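PDB 4CGS: polymerase subunit PA from Dhori virus, which probably binds RNA as part of the viral polymerase and is represented here by its N-terminal domain, the counterpart of the orthomyxovirus cap-snatching domain. Local coordinates for residues I36-K41 against V62-P67; F82-V87 against G98-V103; V57-V62 against L93-G98. One frame throughout, in Å; residues are numbered along the deposited sequence.

Contact 1: I36-K41 against V62-P67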
loop_
_atom_site.group_PDB
_atom_site.type_symbol
_atom_site.label_atom_id
_atom_site.label_comp_id
_atom_site.label_asym_id
_atom_site.label_seq_id
_atom_site.Cartn_x
_atom_site.Cartn_y
_atom_site.Cartn_z
ATOM N N ILE A 36 3.019 -10.438 -5.089
ATOM C CA ILE A 36 1.724 -10.396 -4.474
ATOM C C ILE A 36 1.647 -9.383 -3.397
ATOM O O ILE A 36 0.705 -8.596 -3.354
ATOM C CB ILE A 36 1.311 -11.807 -3.971
ATOM C CG1 ILE A 36 1.122 -12.761 -5.195
ATOM C CG2 ILE A 36 0.015 -11.733 -3.162
ATOM C CD1 ILE A 36 0.990 -14.230 -4.868
ATOM N N VAL A 37 2.602 -9.368 -2.483
ATOM C CA VAL A 37 2.644 -8.334 -1.444
ATOM C C VAL A 37 2.675 -6.913 -2.005
ATOM O O VAL A 37 1.981 -6.032 -1.493
ATOM C CB VAL A 37 3.747 -8.587 -0.411
ATOM C CG1 VAL A 37 3.887 -7.411 0.555
ATOM C CG2 VAL A 37 3.454 -9.869 0.355
ATOM N N GLU A 38 3.412 -6.728 -3.088
ATOM C CA GLU A 38 3.513 -5.358 -3.695
ATOM C C GLU A 38 2.181 -4.967 -4.300
ATOM O O GLU A 38 1.743 -3.823 -4.194
ATOM C CB GLU A 38 4.650 -5.337 -4.723
ATOM C CG GLU A 38 5.044 -3.933 -5.160
ATOM C CD GLU A 38 6.251 -3.898 -6.056
ATOM O OE1 GLU A 38 7.034 -4.858 -6.105
ATOM O OE2 GLU A 38 6.372 -2.881 -6.790
ATOM N N CYS A 39 1.493 -5.919 -4.893
ATOM C CA CYS A 39 0.163 -5.659 -5.398
ATOM C C CYS A 39 -0.840 -5.420 -4.299
ATOM O O CYS A 39 -1.748 -4.608 -4.434
ATOM C CB CYS A 39 -0.363 -6.783 -6.284
ATOM S SG CYS A 39 0.457 -6.972 -7.893
ATOM N N ILE A 40 -0.700 -6.090 -3.161
ATOM C CA ILE A 40 -1.513 -5.816 -1.973
ATOM C C ILE A 40 -1.276 -4.376 -1.534
ATOM O O ILE A 40 -2.225 -3.637 -1.238
ATOM C CB ILE A 40 -1.226 -6.824 -0.847
ATOM C CG1 ILE A 40 -1.758 -8.249 -1.221
ATOM C CG2 ILE A 40 -1.892 -6.367 0.478
ATOM C CD1 ILE A 40 -1.375 -9.324 -0.226
ATOM N N LYS A 41 0.011 -3.973 -1.437
ATOM C CA LYS A 41 0.348 -2.614 -1.052
ATOM C C LYS A 41 -0.294 -1.597 -1.984
ATOM O O LYS A 41 -0.870 -0.616 -1.532
ATOM C CB LYS A 41 1.836 -2.470 -1.056
ATOM C CG LYS A 41 2.344 -1.070 -0.701
ATOM C CD LYS A 41 3.850 -1.049 -0.791
ATOM C CE LYS A 41 4.437 0.328 -0.692
ATOM N NZ LYS A 41 5.950 0.197 -0.574
ATOM N N VAL A 62 -1.536 9.399 -5.727
ATOM C CA VAL A 62 -0.825 8.155 -5.541
ATOM C C VAL A 62 0.451 8.209 -6.289
ATOM O O VAL A 62 0.438 8.299 -7.524
ATOM C CB VAL A 62 -1.688 6.897 -5.993
ATOM C CG1 VAL A 62 -0.843 5.622 -5.891
ATOM C CG2 VAL A 62 -2.979 6.755 -5.169
ATOM N N ASN A 63 1.587 8.139 -5.586
ATOM C CA ASN A 63 2.908 8.136 -6.233
ATOM C C ASN A 63 3.381 6.697 -6.508
ATOM O O ASN A 63 4.270 6.513 -7.338
ATOM C CB ASN A 63 3.954 8.816 -5.312
ATOM C CG ASN A 63 3.801 10.260 -5.114
ATOM O OD1 ASN A 63 4.083 10.756 -4.020
ATOM N ND2 ASN A 63 3.346 10.969 -6.135
ATOM N N MET A 64 2.918 5.679 -5.795
ATOM C CA MET A 64 3.391 4.346 -6.031
ATOM C C MET A 64 3.185 3.943 -7.465
ATOM O O MET A 64 2.137 4.222 -8.066
ATOM C CB MET A 64 2.715 3.364 -5.123
ATOM C CG MET A 64 3.257 1.993 -5.221
ATOM S SD MET A 64 2.505 0.858 -4.008
ATOM C CE MET A 64 3.191 -0.710 -4.538
ATOM N N TRP A 65 4.196 3.334 -8.019
ATOM C CA TRP A 65 4.259 2.887 -9.430
ATOM C C TRP A 65 4.230 4.028 -10.449
ATOM O O TRP A 65 3.970 3.773 -11.621
ATOM C CB TRP A 65 3.209 1.809 -9.717
ATOM C CG TRP A 65 3.452 0.510 -9.033
ATOM C CD1 TRP A 65 4.569 0.037 -8.342
ATOM C CD2 TRP A 65 2.482 -0.567 -8.954
ATOM N NE1 TRP A 65 4.342 -1.236 -7.895
ATOM C CE2 TRP A 65 3.131 -1.665 -8.263
ATOM C CE3 TRP A 65 1.208 -0.764 -9.464
ATOM C CZ2 TRP A 65 2.463 -2.845 -8.041
ATOM C CZ3 TRP A 65 0.594 -1.966 -9.253
ATOM C CH2 TRP A 65 1.185 -2.975 -8.542
ATOM N N THR A 66 4.634 5.229 -10.033
ATOM C CA THR A 66 4.948 6.312 -10.892
ATOM C C THR A 66 6.426 6.629 -10.801
ATOM O O THR A 66 7.101 6.265 -9.808
ATOM C CB THR A 66 4.138 7.575 -10.621
ATOM O OG1 THR A 66 4.660 8.238 -9.438
ATOM C CG2 THR A 66 2.603 7.242 -10.492
ATOM N N PRO A 67 7.003 7.190 -11.855
ATOM C CA PRO A 67 8.446 7.519 -11.801
ATOM C C PRO A 67 8.798 8.471 -10.731
ATOM O O PRO A 67 8.014 9.323 -10.479
ATOM C CB PRO A 67 8.716 8.109 -13.203
ATOM C CG PRO A 67 7.627 7.604 -14.071
ATOM C CD PRO A 67 6.414 7.423 -13.196
#
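Glu-38 carries its CG anti to the backbone N (chi1 -167°) and then runs out extended, while Trp-65 folds its ring back beside its own backbone N (chi1 -68°); between them these torsions bring a carboxylate to the indole N-H. The bond from Trp-65 NE1 to Glu-38 OE2 is 2.8 Å long and close to straight, 166° at the hydrogen. OE2 lies nearly in the indole plane and is approached on its anti side, somewhat out of the carboxylate plane. The same oxygen is also hydrogen-bonded to Ser-22 OG. At the far end of the indole, Cys-39 SG sits at the ring edge, 4.1 Å from Trp-65 CH2, as a sulfur-aromatic contact.

Met-64, fully extended, lays its CE over one face of the Trp-65 ring, toward the rim, within 3.5 Å of Glu-38 O and 3.8 Å of Glu-38 CG. The chain of Lys-41 crosses the same thioether, with CG 3.8 Å from Met-64 SD. Tyr-42, the next residue of helix 31-44, adds a stack on Trp-65. Met-64 and Trp-65 are the central residues of a type II turn from Asn-63 to Thr-66, closed by Thr-66 N and OG1 on Asn-63 O, and it is this turn that presents them to helix 31-44 just before helix 68-78 begins. The chemistry is therefore split: one directional N-H to carboxylate bond, with the contacts on the ring's face and edge, fixes the indole, and sulfur and methylene contacts of Met-64 and Trp-65 hold the turn against the helix without further polar bonds across it.

Contact 2: F82-V87 against G98-V103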
loop_
_atom_site.group_PDB
_atom_site.type_symbol
_atom_site.label_atom_id
_atom_site.label_comp_id
_atom_site.label_asym_id
_atom_site.label_seq_id
_atom_site.Cartn_x
_atom_site.Cartn_y
_atom_site.Cartn_z
ATOM N N PHE A 82 9.682 16.222 1.069
ATOM C CA PHE A 82 10.155 15.190 2.028
ATOM C C PHE A 82 11.613 14.875 1.746
ATOM O O PHE A 82 12.123 15.233 0.726
ATOM C CB PHE A 82 9.343 13.936 1.854
ATOM C CG PHE A 82 7.855 14.158 2.036
ATOM C CD1 PHE A 82 7.088 14.640 0.955
ATOM C CD2 PHE A 82 7.248 14.082 3.309
ATOM C CE1 PHE A 82 5.754 14.926 1.095
ATOM C CE2 PHE A 82 5.896 14.316 3.376
ATOM C CZ PHE A 82 5.192 14.782 2.283
ATOM N N ALA A 83 12.256 14.227 2.715
ATOM C CA ALA A 83 13.725 14.049 2.643
ATOM C C ALA A 83 14.125 12.611 2.877
ATOM O O ALA A 83 15.224 12.309 3.375
ATOM C CB ALA A 83 14.400 15.013 3.653
ATOM N N ARG A 84 13.263 11.663 2.531
ATOM C CA ARG A 84 13.625 10.278 2.535
ATOM C C ARG A 84 14.134 9.874 1.160
ATOM O O ARG A 84 13.778 10.476 0.158
ATOM C CB ARG A 84 12.430 9.385 2.893
ATOM C CG ARG A 84 11.737 9.763 4.156
ATOM C CD ARG A 84 12.535 9.660 5.424
ATOM N NE ARG A 84 11.718 9.998 6.600
ATOM C CZ ARG A 84 12.133 9.813 7.837
ATOM N NH1 ARG A 84 13.403 9.436 8.067
ATOM N NH2 ARG A 84 11.281 10.068 8.829
ATOM N N PRO A 85 14.936 8.791 1.059
ATOM C CA PRO A 85 15.365 8.280 -0.260
ATOM C C PRO A 85 14.193 7.889 -1.147
ATOM O O PRO A 85 14.238 8.085 -2.340
ATOM C CB PRO A 85 16.186 7.020 0.085
ATOM C CG PRO A 85 16.679 7.287 1.485
ATOM C CD PRO A 85 15.624 8.117 2.177
ATOM N N ASN A 86 13.192 7.266 -0.517
ATOM C CA ASN A 86 11.958 6.804 -1.177
ATOM C C ASN A 86 10.831 7.846 -1.000
ATOM O O ASN A 86 10.641 8.407 0.063
ATOM C CB ASN A 86 11.502 5.488 -0.438
ATOM C CG ASN A 86 11.494 5.608 1.137
ATOM O OD1 ASN A 86 12.531 6.006 1.817
ATOM N ND2 ASN A 86 10.382 5.164 1.737
ATOM N N VAL A 87 10.108 8.109 -2.089
ATOM C CA VAL A 87 9.027 9.092 -2.068
ATOM C C VAL A 87 7.797 8.496 -1.371
ATOM O O VAL A 87 7.590 7.299 -1.273
ATOM C CB VAL A 87 8.618 9.595 -3.494
ATOM C CG1 VAL A 87 9.824 10.082 -4.249
ATOM C CG2 VAL A 87 7.906 8.515 -4.288
ATOM N N GLY A 98 2.706 13.233 3.743
ATOM C CA GLY A 98 3.119 12.166 2.896
ATOM C C GLY A 98 2.784 10.865 3.599
ATOM O O GLY A 98 3.109 10.713 4.777
ATOM N N VAL A 99 2.195 9.946 2.889
ATOM C CA VAL A 99 1.742 8.680 3.441
ATOM C C VAL A 99 2.595 7.564 2.880
ATOM O O VAL A 99 2.708 7.403 1.690
ATOM C CB VAL A 99 0.243 8.433 3.145
ATOM C CG1 VAL A 99 -0.209 7.114 3.796
ATOM C CG2 VAL A 99 -0.619 9.605 3.601
ATOM N N TYR A 100 3.137 6.728 3.771
ATOM C CA TYR A 100 3.892 5.538 3.382
ATOM C C TYR A 100 3.031 4.350 3.822
ATOM O O TYR A 100 2.480 4.384 4.924
ATOM C CB TYR A 100 5.231 5.503 4.049
ATOM C CG TYR A 100 6.126 6.721 3.804
ATOM C CD1 TYR A 100 5.984 7.804 4.596
ATOM C CD2 TYR A 100 7.087 6.751 2.781
ATOM C CE1 TYR A 100 6.747 8.958 4.453
ATOM C CE2 TYR A 100 7.896 7.919 2.607
ATOM C CZ TYR A 100 7.693 8.965 3.481
ATOM O OH TYR A 100 8.458 10.151 3.363
ATOM N N VAL A 101 2.942 3.329 2.981
ATOM C CA VAL A 101 2.154 2.113 3.308
ATOM C C VAL A 101 3.114 0.948 3.454
ATOM O O VAL A 101 3.946 0.702 2.559
ATOM C CB VAL A 101 1.150 1.851 2.210
ATOM C CG1 VAL A 101 0.379 0.546 2.448
ATOM C CG2 VAL A 101 0.171 2.998 2.075
ATOM N N LYS A 102 2.967 0.217 4.532
ATOM C CA LYS A 102 3.694 -0.970 4.811
ATOM C C LYS A 102 2.745 -2.143 5.124
ATOM O O LYS A 102 1.893 -2.022 6.019
ATOM C CB LYS A 102 4.755 -0.685 5.962
ATOM C CG LYS A 102 5.900 0.311 5.673
ATOM C CD LYS A 102 7.072 0.203 6.671
ATOM C CE LYS A 102 8.349 0.957 6.221
ATOM N NZ LYS A 102 9.624 0.653 6.994
ATOM N N VAL A 103 2.936 -3.248 4.437
ATOM C CA VAL A 103 2.180 -4.458 4.642
ATOM C C VAL A 103 3.051 -5.481 5.376
ATOM O O VAL A 103 4.126 -5.861 4.940
ATOM C CB VAL A 103 1.692 -5.084 3.310
ATOM C CG1 VAL A 103 0.932 -6.376 3.565
ATOM C CG2 VAL A 103 0.882 -4.056 2.539
HETATM O O HOH W 1 10.211 10.872 1.110
#
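Strand 97-104 of the mixed sheet directs Tyr-100 toward the loop that leads from helix 68-78 into strand 90-92 and presents its backbone at Gly-98, while the side chains of Phe-82 and Arg-84 leave the loop toward the strand. The Phe-82 ring settles obliquely against the strand backbone at Gly-98: CZ is 3.3 Å from Gly-98 N and CE2 is 3.5 Å from Gly-98 CA, an approach made possible because no side chain stands there.

Two residues along the strand, on the same face of the sheet, the Tyr-100 ring reaches into the bend of the loop. Its CG lies anti to the carbonyl carbon (chi1 -57°), which sends the hydroxyl past the Phe-82 side chain and up to Arg-84, whose CG is 3.4 Å from Tyr-100 OH. The two side chains cross at about a right angle. The hydroxyl is also hydrogen-bonded to Glu-119 OE2, and the other oxygen of that carboxylate forms a salt bridge with Arg-84 NH2. Glu-119 begins strand 119-125, which runs parallel to 97-104 at the edge of the sheet, and Phe-121 of the same strand stacks on the Tyr-100 ring.

Asn-86 takes the ring from another side: its backbone O lies at the ring edge, in plane, and its ND2 is 3.8 Å from Tyr-100 CD2, with the amide turned 51° against the ring. No direct hydrogen bond joins loop and strand here; a water does the work. It donates to Asn-86 O at 2.7 Å and to Tyr-100 OH at 2.9 Å, and takes a weak bond from Arg-84 N.

Contact 3: V57-V62 against L93-G98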
loop_
_atom_site.group_PDB
_atom_site.type_symbol
_atom_site.label_atom_id
_atom_site.label_comp_id
_atom_site.label_asym_id
_atom_site.label_seq_id
_atom_site.Cartn_x
_atom_site.Cartn_y
_atom_site.Cartn_z
ATOM N N VAL A 57 -12.085 17.611 -5.188
ATOM C CA VAL A 57 -11.215 16.849 -6.093
ATOM C C VAL A 57 -10.530 15.749 -5.250
ATOM O O VAL A 57 -10.627 15.778 -4.004
ATOM C CB VAL A 57 -10.175 17.739 -6.791
ATOM C CG1 VAL A 57 -10.866 18.749 -7.657
ATOM C CG2 VAL A 57 -9.190 18.407 -5.814
ATOM N N PRO A 58 -9.850 14.761 -5.910
ATOM C CA PRO A 58 -9.281 13.669 -5.095
ATOM C C PRO A 58 -8.387 14.234 -3.976
ATOM O O PRO A 58 -7.559 15.116 -4.189
ATOM C CB PRO A 58 -8.467 12.864 -6.170
ATOM C CG PRO A 58 -9.297 12.993 -7.407
ATOM C CD PRO A 58 -9.876 14.389 -7.349
ATOM N N ARG A 59 -8.574 13.667 -2.797
ATOM C CA ARG A 59 -7.763 14.005 -1.624
ATOM C C ARG A 59 -6.327 13.608 -1.788
ATOM O O ARG A 59 -5.441 14.221 -1.234
ATOM C CB ARG A 59 -8.389 13.426 -0.394
ATOM C CG ARG A 59 -7.579 13.591 0.875
ATOM C CD ARG A 59 -8.380 13.037 2.032
ATOM N NE ARG A 59 -7.561 12.873 3.237
ATOM C CZ ARG A 59 -7.926 12.338 4.382
ATOM N NH1 ARG A 59 -9.097 11.781 4.491
ATOM N NH2 ARG A 59 -7.039 12.224 5.346
ATOM N N TYR A 60 -6.090 12.512 -2.488
ATOM C CA TYR A 60 -4.789 11.887 -2.559
ATOM C C TYR A 60 -4.220 11.886 -3.935
ATOM O O TYR A 60 -4.974 11.793 -4.918
ATOM C CB TYR A 60 -4.873 10.408 -2.133
ATOM C CG TYR A 60 -5.218 10.242 -0.677
ATOM C CD1 TYR A 60 -4.248 10.251 0.332
ATOM C CD2 TYR A 60 -6.548 10.107 -0.258
ATOM C CE1 TYR A 60 -4.581 10.072 1.667
ATOM C CE2 TYR A 60 -6.881 9.913 1.051
ATOM C CZ TYR A 60 -5.898 9.884 2.026
ATOM O OH TYR A 60 -6.310 9.705 3.348
ATOM N N ILE A 61 -2.913 12.036 -4.022
ATOM C CA ILE A 61 -2.118 11.697 -5.205
ATOM C C ILE A 61 -1.377 10.417 -4.912
ATOM O O ILE A 61 -0.688 10.333 -3.900
ATOM C CB ILE A 61 -1.116 12.827 -5.547
ATOM C CG1 ILE A 61 -1.908 14.123 -5.842
ATOM C CG2 ILE A 61 -0.245 12.431 -6.711
ATOM C CD1 ILE A 61 -1.004 15.375 -5.977
ATOM N N VAL A 62 -1.536 9.399 -5.727
ATOM C CA VAL A 62 -0.825 8.155 -5.541
ATOM C C VAL A 62 0.451 8.209 -6.289
ATOM O O VAL A 62 0.438 8.299 -7.524
ATOM C CB VAL A 62 -1.688 6.897 -5.993
ATOM C CG1 VAL A 62 -0.843 5.622 -5.891
ATOM C CG2 VAL A 62 -2.979 6.755 -5.169
ATOM N N LEU A 93 -3.605 15.567 0.422
ATOM C CA LEU A 93 -3.711 17.001 0.196
ATOM C C LEU A 93 -4.594 17.702 1.244
ATOM O O LEU A 93 -4.597 18.961 1.393
ATOM C CB LEU A 93 -4.223 17.247 -1.204
ATOM C CG LEU A 93 -3.459 16.570 -2.353
ATOM C CD1 LEU A 93 -4.002 16.987 -3.718
ATOM C CD2 LEU A 93 -1.974 16.917 -2.210
ATOM N N LYS A 94 -5.369 16.932 1.982
ATOM C CA LYS A 94 -6.215 17.500 3.099
ATOM C C LYS A 94 -5.349 17.755 4.280
ATOM O O LYS A 94 -5.326 18.895 4.797
ATOM C CB LYS A 94 -7.376 16.578 3.391
ATOM C CG LYS A 94 -8.167 17.017 4.585
ATOM C CD LYS A 94 -9.185 15.952 4.936
ATOM C CE LYS A 94 -9.983 16.310 6.166
ATOM N NZ LYS A 94 -10.830 15.151 6.497
ATOM N N GLU A 95 -4.665 16.739 4.731
ATOM C CA GLU A 95 -3.834 16.809 5.943
ATOM C C GLU A 95 -2.435 17.388 5.671
ATOM O O GLU A 95 -1.721 17.743 6.631
ATOM C CB GLU A 95 -3.755 15.435 6.627
ATOM C CG GLU A 95 -5.105 14.933 7.105
ATOM C CD GLU A 95 -5.779 15.830 8.095
ATOM O OE1 GLU A 95 -5.057 16.550 8.792
ATOM O OE2 GLU A 95 -7.021 15.782 8.162
ATOM N N ARG A 96 -2.037 17.489 4.392
ATOM C CA ARG A 96 -0.711 18.002 4.023
ATOM C C ARG A 96 0.353 17.047 4.607
ATOM O O ARG A 96 1.278 17.490 5.283
ATOM C CB ARG A 96 -0.487 19.452 4.473
ATOM C CG ARG A 96 -1.605 20.388 4.077
ATOM C CD ARG A 96 -1.469 20.698 2.571
ATOM N NE ARG A 96 -0.142 21.302 2.302
ATOM C CZ ARG A 96 0.360 21.521 1.098
ATOM N NH1 ARG A 96 -0.328 21.149 0.053
ATOM N NH2 ARG A 96 1.622 22.000 0.957
ATOM N N LYS A 97 0.218 15.774 4.262
ATOM C CA LYS A 97 1.106 14.735 4.778
ATOM C C LYS A 97 1.543 13.851 3.599
ATOM O O LYS A 97 0.761 13.688 2.629
ATOM C CB LYS A 97 0.410 13.834 5.784
ATOM C CG LYS A 97 -0.221 14.443 7.015
ATOM C CD LYS A 97 0.741 14.783 8.096
ATOM C CE LYS A 97 0.111 15.488 9.267
ATOM N NZ LYS A 97 1.137 15.978 10.200
ATOM N N GLY A 98 2.706 13.233 3.743
ATOM C CA GLY A 98 3.119 12.166 2.896
ATOM C C GLY A 98 2.784 10.865 3.599
ATOM O O GLY A 98 3.109 10.713 4.777
#
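Arg-59 and Lys-94 lie obliquely over one another, the lysine's CB and CD crossing over the end of the arginine, from NE to CZ. Lys-94 CB is 3.7 Å from Arg-59 NE, and further out Lys-94 CD rests over the centre of the guanidinium, 3.8 Å above its plane. The opposite face is taken by Tyr-60 OH, so the flat group is sandwiched between a methylene and a hydroxyl. Arg-59 reaches this place with CG anti to its backbone N (chi1 174°) and a straight chain out to NE. Glu-95 comes up obliquely: its CG approaches Arg-59 NH2, but its carboxylate is turned 66° against the guanidinium and OE2 stays 4.5 Å from NH2, well out of plane, so charge alone acts there. The true partner of NH2 is Asp-92 OD2, in a salt bridge.

The backbones themselves are tied by Leu-93 N to Arg-59 O, 2.8 Å, with the donor almost in line with the carbonyl. This continues the antiparallel pairing of strands 57-62 and 90-92 one step past the formal end of the latter. On the other side of that bond, Ile-61 CD1 packs on Leu-93 CD1 at 4.1 Å, a small apolar patch beside helix 68-78.

Leu-93 to Arg-96 connect strands 90-92 and 97-104 in a hairpin, with a G1 beta bulge where Arg-96 and Lys-97 both face Asp-92. Asp-92 OD1 accepts from Lys-94 N and Glu-95 N. One aspartate thus shapes the turn and also holds Arg-59, and together with Glu-95 it probably offsets the repulsion between Arg-59 NH1 and Lys-94 NZ, 4.3 Å apart.

Contact 1 lies nearest the middle of the chain, the two centres about 6 Å apart, yet is only partly buried; contact 2 is intermediate, and contact 3, about 15 Å out, is a surface contact. Contacts 2 and 3 both reach strand 97-104 and share Gly-98, with Phe-82 also touching Lys-97. Contact 1 instead joins helix 31-44 to the loop after strand 57-62, meeting contact 3 in sequence at Val-62 and contact 2 in space, where Lys-41 packs on Val-101 and Val-103. Their chemistries differ: an indole bond among sulfur atoms and methylenes, a water bridge, and, at the surface, a backbone bond beside an arginine salt-bridged to Asp-92 and stacked against a lysine.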